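Long-range contact in lantibiotic dehydratase (Microbispora corallina, PDB 5EHK), which probably dehydrates serine and threonine residues of the NAI-107 precursor peptide, using glutamyl-tRNA as the source of the activating glutamate: residues P498-P510 against R521-A535. Residues are numbered along the deposited sequence; the frame is centred on the assembly and turned at random.
Sequences PNSLELGVHVVAP and RVVLAPGPGSHHAGA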
loop_
_atom_site.group_PDB
_atom_site.type_symbol
_atom_site.label_atom_id
_atom_site.label_comp_id
_atom_site.label_asym_id
_atom_site.label_seq_id
_atom_site.Cartn_x
_atom_site.Cartn_y
_atom_site.Cartn_z
ATOM N N PRO A 498 7.738 -22.844 18.328
ATOM C CA PRO A 498 6.404 -22.715 18.909
ATOM C C PRO A 498 6.175 -23.782 19.963
ATOM O O PRO A 498 6.881 -24.797 19.945
ATOM C CB PRO A 498 5.495 -22.996 17.720
ATOM C CG PRO A 498 6.293 -23.955 16.890
ATOM C CD PRO A 498 7.708 -23.485 17.003
ATOM N N ASN A 499 5.203 -23.565 20.846
ATOM C CA ASN A 499 4.807 -24.570 21.835
ATOM C C ASN A 499 4.276 -25.853 21.201
ATOM O O ASN A 499 4.708 -26.936 21.564
ATOM C CB ASN A 499 3.752 -24.031 22.797
ATOM C CG ASN A 499 4.173 -22.739 23.468
ATOM O OD1 ASN A 499 5.330 -22.562 23.861
ATOM N ND2 ASN A 499 3.211 -21.838 23.638
ATOM N N SER A 500 3.363 -25.745 20.245
ATOM C CA SER A 500 2.798 -26.948 19.646
ATOM C C SER A 500 2.203 -26.749 18.236
ATOM O O SER A 500 2.167 -25.645 17.722
ATOM C CB SER A 500 1.776 -27.581 20.604
ATOM O OG SER A 500 0.532 -26.886 20.655
ATOM N N LEU A 501 1.784 -27.835 17.600
ATOM C CA LEU A 501 1.183 -27.767 16.270
ATOM C C LEU A 501 0.482 -29.089 15.922
ATOM O O LEU A 501 0.582 -30.049 16.680
ATOM C CB LEU A 501 2.216 -27.391 15.199
ATOM C CG LEU A 501 3.342 -28.377 14.916
ATOM C CD1 LEU A 501 3.664 -28.323 13.440
ATOM C CD2 LEU A 501 4.589 -28.080 15.773
ATOM N N GLU A 502 -0.254 -29.109 14.811
ATOM C CA GLU A 502 -0.945 -30.301 14.343
ATOM C C GLU A 502 -0.841 -30.380 12.838
ATOM O O GLU A 502 -1.212 -29.439 12.152
ATOM C CB GLU A 502 -2.426 -30.284 14.772
ATOM C CG GLU A 502 -2.607 -30.474 16.287
ATOM C CD GLU A 502 -4.054 -30.410 16.768
ATOM O OE1 GLU A 502 -4.907 -29.755 16.109
ATOM O OE2 GLU A 502 -4.327 -31.014 17.830
ATOM N N LEU A 503 -0.307 -31.483 12.324
ATOM C CA LEU A 503 -0.269 -31.729 10.892
ATOM C C LEU A 503 -1.266 -32.841 10.646
ATOM O O LEU A 503 -1.371 -33.776 11.434
ATOM C CB LEU A 503 1.140 -32.143 10.441
ATOM C CG LEU A 503 2.244 -31.125 10.748
ATOM C CD1 LEU A 503 3.642 -31.666 10.477
ATOM C CD2 LEU A 503 2.001 -29.822 9.965
ATOM N N GLY A 504 -2.033 -32.735 9.579
ATOM C CA GLY A 504 -2.904 -33.826 9.201
ATOM C C GLY A 504 -2.224 -34.440 8.014
ATOM O O GLY A 504 -1.791 -33.703 7.145
ATOM N N VAL A 505 -2.087 -35.761 7.977
ATOM C CA VAL A 505 -1.393 -36.399 6.856
ATOM C C VAL A 505 -2.038 -37.682 6.369
ATOM O O VAL A 505 -2.839 -38.297 7.072
ATOM C CB VAL A 505 0.102 -36.684 7.147
ATOM C CG1 VAL A 505 0.908 -35.386 7.327
ATOM C CG2 VAL A 505 0.246 -37.618 8.329
ATOM N N HIS A 506 -1.693 -38.048 5.139
ATOM C CA HIS A 506 -1.946 -39.372 4.612
ATOM C C HIS A 506 -0.641 -40.144 4.768
ATOM O O HIS A 506 0.445 -39.629 4.448
ATOM C CB HIS A 506 -2.248 -39.303 3.116
ATOM C CG HIS A 506 -3.530 -38.608 2.771
ATOM N ND1 HIS A 506 -4.735 -38.924 3.358
ATOM C CD2 HIS A 506 -3.795 -37.635 1.863
ATOM C CE1 HIS A 506 -5.686 -38.166 2.838
ATOM N NE2 HIS A 506 -5.143 -37.375 1.928
ATOM N N VAL A 507 -0.741 -41.375 5.264
ATOM C CA VAL A 507 0.387 -42.301 5.226
ATOM C C VAL A 507 0.045 -43.406 4.255
ATOM O O VAL A 507 -1.006 -44.033 4.383
ATOM C CB VAL A 507 0.693 -42.910 6.590
ATOM C CG1 VAL A 507 1.877 -43.845 6.465
ATOM C CG2 VAL A 507 0.992 -41.824 7.600
ATOM N N VAL A 508 0.902 -43.624 3.264
ATOM C CA VAL A 508 0.643 -44.659 2.254
ATOM C C VAL A 508 1.821 -45.612 2.002
ATOM O O VAL A 508 2.991 -45.244 2.143
ATOM C CB VAL A 508 0.169 -44.072 0.924
ATOM C CG1 VAL A 508 -1.255 -43.598 1.040
ATOM C CG2 VAL A 508 1.112 -42.969 0.483
ATOM N N ALA A 509 1.483 -46.845 1.636
ATOM C CA ALA A 509 2.465 -47.916 1.450
ATOM C C ALA A 509 1.802 -49.004 0.630
ATOM O O ALA A 509 0.585 -49.034 0.533
ATOM C CB ALA A 509 2.921 -48.463 2.807
ATOM N N PRO A 510 2.595 -49.897 0.024
ATOM C CA PRO A 510 2.029 -51.052 -0.704
ATOM C C PRO A 510 1.325 -52.082 0.209
ATOM O O PRO A 510 0.318 -52.706 -0.174
ATOM C CB PRO A 510 3.250 -51.669 -1.381
ATOM C CG PRO A 510 4.292 -50.585 -1.382
ATOM C CD PRO A 510 4.052 -49.786 -0.156
ATOM N N ARG A 521 5.085 -43.462 2.051
ATOM C CA ARG A 521 5.133 -42.035 1.832
ATOM C C ARG A 521 4.258 -41.362 2.879
ATOM O O ARG A 521 3.191 -41.873 3.208
ATOM C CB ARG A 521 4.640 -41.705 0.418
ATOM C CG ARG A 521 5.724 -41.172 -0.517
ATOM C CD ARG A 521 6.872 -42.132 -0.608
ATOM N NE ARG A 521 7.730 -41.892 -1.763
ATOM C CZ ARG A 521 8.841 -42.579 -2.014
ATOM N NH1 ARG A 521 9.210 -43.546 -1.194
ATOM N NH2 ARG A 521 9.572 -42.315 -3.087
ATOM N N VAL A 522 4.716 -40.242 3.432
ATOM C CA VAL A 522 3.811 -39.371 4.203
ATOM C C VAL A 522 3.397 -38.159 3.359
ATOM O O VAL A 522 4.251 -37.399 2.883
ATOM C CB VAL A 522 4.455 -38.835 5.480
ATOM C CG1 VAL A 522 3.447 -37.955 6.238
ATOM C CG2 VAL A 522 4.926 -39.969 6.341
ATOM N N VAL A 523 2.100 -37.983 3.157
ATOM C CA VAL A 523 1.634 -36.882 2.322
ATOM C C VAL A 523 0.886 -35.844 3.184
ATOM O O VAL A 523 -0.140 -36.167 3.798
ATOM C CB VAL A 523 0.744 -37.406 1.186
ATOM C CG1 VAL A 523 0.180 -36.255 0.340
ATOM C CG2 VAL A 523 1.536 -38.354 0.323
ATOM N N LEU A 524 1.422 -34.624 3.278
ATOM C CA LEU A 524 0.756 -33.577 4.061
ATOM C C LEU A 524 -0.592 -33.283 3.439
ATOM O O LEU A 524 -0.673 -32.967 2.262
ATOM C CB LEU A 524 1.590 -32.303 4.110
ATOM C CG LEU A 524 2.614 -32.179 5.238
ATOM C CD1 LEU A 524 3.265 -33.518 5.570
ATOM C CD2 LEU A 524 3.690 -31.185 4.832
ATOM N N ALA A 525 -1.648 -33.400 4.231
ATOM C CA ALA A 525 -3.003 -33.364 3.702
ATOM C C ALA A 525 -3.404 -31.942 3.353
ATOM O O ALA A 525 -2.874 -30.992 3.927
ATOM C CB ALA A 525 -3.968 -33.968 4.702
ATOM N N PRO A 526 -4.359 -31.787 2.420
ATOM C CA PRO A 526 -4.906 -30.445 2.176
ATOM C C PRO A 526 -5.761 -29.986 3.360
ATOM O O PRO A 526 -6.258 -30.805 4.129
ATOM C CB PRO A 526 -5.773 -30.640 0.928
ATOM C CG PRO A 526 -6.177 -32.086 0.980
ATOM C CD PRO A 526 -4.985 -32.809 1.560
ATOM N N GLY A 527 -5.914 -28.680 3.510
ATOM C CA GLY A 527 -6.665 -28.118 4.616
ATOM C C GLY A 527 -5.701 -27.400 5.541
ATOM O O GLY A 527 -4.486 -27.592 5.421
ATOM N N PRO A 528 -6.226 -26.566 6.460
ATOM C CA PRO A 528 -5.369 -25.882 7.435
ATOM C C PRO A 528 -4.903 -26.781 8.584
ATOM O O PRO A 528 -5.612 -27.712 8.999
ATOM C CB PRO A 528 -6.267 -24.758 7.965
ATOM C CG PRO A 528 -7.644 -25.281 7.815
ATOM C CD PRO A 528 -7.631 -26.129 6.561
ATOM N N GLY A 529 -3.690 -26.517 9.064
ATOM C CA GLY A 529 -3.189 -27.148 10.271
ATOM C C GLY A 529 -3.599 -26.297 11.461
ATOM O O GLY A 529 -4.397 -25.353 11.327
ATOM N N SER A 530 -3.017 -26.589 12.616
ATOM C CA SER A 530 -3.351 -25.865 13.820
ATOM C C SER A 530 -2.086 -25.411 14.548
ATOM O O SER A 530 -0.976 -25.844 14.210
ATOM C CB SER A 530 -4.214 -26.740 14.713
ATOM O OG SER A 530 -3.446 -27.259 15.775
ATOM N N HIS A 531 -2.227 -24.514 15.521
ATOM C CA HIS A 531 -1.063 -24.120 16.286
ATOM C C HIS A 531 -1.151 -24.589 17.731
ATOM O O HIS A 531 -0.371 -24.163 18.589
ATOM C CB HIS A 531 -0.881 -22.615 16.196
ATOM C CG HIS A 531 -0.474 -22.163 14.831
ATOM N ND1 HIS A 531 0.734 -22.516 14.260
ATOM C CD2 HIS A 531 -1.131 -21.429 13.902
ATOM C CE1 HIS A 531 0.809 -22.004 13.043
ATOM N NE2 HIS A 531 -0.312 -21.347 12.799
ATOM N N HIS A 532 -2.060 -25.529 17.983
ATOM C CA HIS A 532 -2.262 -26.068 19.329
ATOM C C HIS A 532 -2.392 -27.592 19.363
ATOM O O HIS A 532 -3.306 -28.156 18.768
ATOM C CB HIS A 532 -3.521 -25.473 19.934
ATOM C CG HIS A 532 -3.785 -25.933 21.327
ATOM N ND1 HIS A 532 -3.136 -25.398 22.421
ATOM C CD2 HIS A 532 -4.600 -26.901 21.805
ATOM C CE1 HIS A 532 -3.568 -25.995 23.517
ATOM N NE2 HIS A 532 -4.451 -26.916 23.171
ATOM N N ALA A 533 -1.481 -28.267 20.044
ATOM C CA ALA A 533 -1.610 -29.723 20.229
ATOM C C ALA A 533 -2.921 -30.074 20.933
ATOM O O ALA A 533 -3.124 -29.678 22.083
ATOM C CB ALA A 533 -0.448 -30.251 21.028
ATOM N N GLY A 534 -3.840 -30.744 20.243
ATOM C CA GLY A 534 -5.123 -31.063 20.859
ATOM C C GLY A 534 -6.344 -30.346 20.263
ATOM O O GLY A 534 -7.500 -30.737 20.510
ATOM N N ALA A 535 -6.097 -29.292 19.479
ATOM C CA ALA A 535 -7.186 -28.484 18.955
ATOM C C ALA A 535 -8.101 -29.292 18.045
ATOM O O ALA A 535 -9.326 -29.208 18.165
ATOM C CB ALA A 535 -6.640 -27.277 18.212
HETATM O O HOH W 1 2.653 -23.524 15.892
#
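Val505 lies opposite Leu524 and reaches diagonally to Val522, where antiparallel strands 500-508 and 521-524 pair in the lantibiotic dehydratase N-terminal region, a worked example of a strand whose partner leaves it as a loop and touches it again. Where they run together the ladder is regular. His506 and Val523 bond to each other in both directions, the Val523 N to His506 O bond measuring 2.7 Å, and Val508 and Arg521 do the same two residues further along. On one face of the pair the side chains of Val505, Val522 and Leu524 pack together: Val505 CG1, set anti to its own carbonyl carbon (chi1 -65°), lies alongside Leu524 CD1 at 3.5 Å. Helix 380-395 covers Val522 and Leu524, while strand 785-792 pairs along the other edge of strand 500-508.

After Ala525 N closes on Gly504 O, segment 521-535 swings away from strand 500-508 as a loop, the looser side of the contact, with Gly527 and Pro528 exposed to solvent. It returns as a single bridge, Glu502 N to Ser530 O and Ser530 N to Glu502 O, both weak at 3.4 Å.

Side chains then take over the grip. Ser530 OG accepts from His532 N in an ST turn and donates to Glu502 OE1, which it meets from above the carboxylate plane; Thr536 OG1 is a further partner of OE1. The extended Glu502 chain carries its other oxygen to the type II turn of His532 to Ala535, where Gly534 N donates to OE2. Beside it, Ala533 N points almost straight at Ser500 OG, with an N-H...O angle of 164°.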